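Local coordinates for type III restriction-modification enzyme EcoP15I Res subunit (Escherichia coli, PDB 4ZCF), which cleaves DNA 25-27 base pairs downstream of one of two inversely oriented CAGCAG sites, together with the Mod subunits, as the helicase-containing restriction subunit, at residues C[23-28]-C[103-108]. Numbering follows the deposited sequence.
Sequences NVFVSA and KSFGIN
Phe105, in the last turn of helix 90-105, rests the far end of its ring against the turn at Phe25 to Ala28, an example of one aromatic side chain carrying a whole helix-to-loop contact. The closest packing is at the ring's leading atom: Phe105 CZ lies 3.6 Å from Phe25 CB and 3.5 Å from Phe25 O, the oxygen approaching the ring obliquely. The CB bond already points toward the turn, and with CG anti to the carbonyl carbon (chi1 -44°) the ring continues that way. Ser104 CB of its own helix sits over the centre of one face, 3.7 Å above the plane. The Phe25 ring, by contrast, leads away from the contact and meets Tyr248 edge-to-face. The receiving backbone is a type II beta turn, closed by a hydrogen bond of 3.2 Å from Ala28 N to Phe25 O, so the carbonyl oxygen facing Phe105 is already engaged. This turn follows helix 12-22, while helix 90-105 ends at Phe105, and Gly106, with positive phi, turns the chain towards strand 109-113 of the parallel sheet in the helicase-like domain. On the looser side, Ala28 CB comes no nearer than 4.2 Å to Phe105 CE1, and the exposed Val26 and Ser27 point away from the helix. Leu46 of strand 45-47 touches Phe25, Ala28 and Phe105 alike, and Met22 adds to the packing on Phe105. An alanine in place of Phe105 would withdraw the ring from Phe25 CB and Ala28 CB, and is likely to open a gap between the turn and the helix end.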
loop_
_atom_site.group_PDB
_atom_site.type_symbol
_atom_site.label_atom_id
_atom_site.label_comp_id
_atom_site.label_asym_id
_atom_site.label_seq_id
_atom_site.Cartn_x
_atom_site.Cartn_y
_atom_site.Cartn_z
ATOM N N ASN C 23 -40.731 6.947 6.125
ATOM C CA ASN C 23 -41.978 7.724 6.062
ATOM C C ASN C 23 -41.775 9.262 6.103
ATOM O O ASN C 23 -42.638 9.995 5.620
ATOM C CB ASN C 23 -42.975 7.268 7.121
ATOM C CG ASN C 23 -43.523 5.876 6.945
ATOM O OD1 ASN C 23 -43.834 5.433 5.832
ATOM N ND2 ASN C 23 -43.689 5.170 8.063
ATOM N N VAL C 24 -40.624 9.731 6.642
ATOM C CA VAL C 24 -40.190 11.132 6.712
ATOM C C VAL C 24 -39.918 11.649 5.287
ATOM O O VAL C 24 -40.055 12.844 5.025
ATOM C CB VAL C 24 -38.929 11.254 7.625
ATOM C CG1 VAL C 24 -38.185 12.575 7.441
ATOM C CG2 VAL C 24 -39.284 11.047 9.085
ATOM N N PHE C 25 -39.552 10.760 4.366
ATOM C CA PHE C 25 -39.210 11.175 3.007
ATOM C C PHE C 25 -40.272 10.927 1.931
ATOM O O PHE C 25 -39.919 10.853 0.747
ATOM C CB PHE C 25 -37.843 10.588 2.600
ATOM C CG PHE C 25 -36.698 10.996 3.490
ATOM C CD1 PHE C 25 -36.027 12.195 3.281
ATOM C CD2 PHE C 25 -36.264 10.166 4.515
ATOM C CE1 PHE C 25 -34.952 12.565 4.092
ATOM C CE2 PHE C 25 -35.191 10.535 5.325
ATOM C CZ PHE C 25 -34.542 11.735 5.108
ATOM N N VAL C 26 -41.564 10.809 2.318
ATOM C CA VAL C 26 -42.672 10.647 1.352
ATOM C C VAL C 26 -42.739 11.952 0.529
ATOM O O VAL C 26 -42.641 13.043 1.104
ATOM C CB VAL C 26 -44.029 10.303 2.040
ATOM C CG1 VAL C 26 -45.213 10.445 1.078
ATOM C CG2 VAL C 26 -44.005 8.910 2.649
ATOM N N SER C 27 -42.828 11.816 -0.815
ATOM C CA SER C 27 -42.872 12.884 -1.828
ATOM C C SER C 27 -41.539 13.649 -2.027
ATOM O O SER C 27 -41.515 14.682 -2.723
ATOM C CB SER C 27 -44.036 13.837 -1.576
ATOM N N ALA C 28 -40.420 13.115 -1.460
ATOM C CA ALA C 28 -39.091 13.711 -1.625
ATOM C C ALA C 28 -38.603 13.491 -3.054
ATOM O O ALA C 28 -38.889 12.451 -3.652
ATOM C CB ALA C 28 -38.109 13.112 -0.636
ATOM N N LYS C 103 -32.466 2.342 -2.174
ATOM C CA LYS C 103 -33.491 1.773 -3.057
ATOM C C LYS C 103 -34.406 2.894 -3.611
ATOM O O LYS C 103 -34.415 3.144 -4.822
ATOM C CB LYS C 103 -34.284 0.672 -2.322
ATOM C CG LYS C 103 -35.377 -0.003 -3.156
ATOM C CD LYS C 103 -36.045 -1.143 -2.404
ATOM C CE LYS C 103 -35.759 -2.479 -3.048
ATOM N NZ LYS C 103 -35.976 -3.620 -2.110
ATOM N N SER C 104 -35.074 3.628 -2.703
ATOM C CA SER C 104 -36.027 4.685 -3.034
ATOM C C SER C 104 -35.483 5.921 -3.750
ATOM O O SER C 104 -36.154 6.436 -4.646
ATOM C CB SER C 104 -36.813 5.094 -1.793
ATOM O OG SER C 104 -37.450 3.977 -1.196
ATOM N N PHE C 105 -34.287 6.405 -3.359
ATOM C CA PHE C 105 -33.736 7.664 -3.869
ATOM C C PHE C 105 -32.382 7.653 -4.555
ATOM O O PHE C 105 -31.983 8.679 -5.119
ATOM C CB PHE C 105 -33.754 8.723 -2.751
ATOM C CG PHE C 105 -35.040 8.736 -1.962
ATOM C CD1 PHE C 105 -36.230 9.171 -2.543
ATOM C CD2 PHE C 105 -35.070 8.288 -0.645
ATOM C CE1 PHE C 105 -37.422 9.174 -1.812
ATOM C CE2 PHE C 105 -36.263 8.299 0.088
ATOM C CZ PHE C 105 -37.428 8.739 -0.502
ATOM N N GLY C 106 -31.670 6.538 -4.476
ATOM C CA GLY C 106 -30.346 6.433 -5.080
ATOM C C GLY C 106 -29.266 7.200 -4.341
ATOM O O GLY C 106 -28.329 7.712 -4.959
ATOM N N ILE C 107 -29.396 7.288 -3.010
ATOM C CA ILE C 107 -28.382 7.875 -2.145
ATOM C C ILE C 107 -27.353 6.724 -2.020
ATOM O O ILE C 107 -27.728 5.606 -1.662
ATOM C CB ILE C 107 -28.963 8.349 -0.773
ATOM C CG1 ILE C 107 -30.199 9.284 -0.930
ATOM C CG2 ILE C 107 -27.878 8.964 0.133
ATOM C CD1 ILE C 107 -29.943 10.729 -1.489
ATOM N N ASN C 108 -26.095 6.968 -2.431
ATOM C CA ASN C 108 -25.085 5.907 -2.434
ATOM C C ASN C 108 -23.835 6.183 -1.583
ATOM O O ASN C 108 -22.908 5.367 -1.570
ATOM C CB ASN C 108 -24.725 5.520 -3.885
ATOM C CG ASN C 108 -23.977 6.578 -4.652
ATOM O OD1 ASN C 108 -24.396 7.741 -4.737
ATOM N ND2 ASN C 108 -22.873 6.179 -5.276
#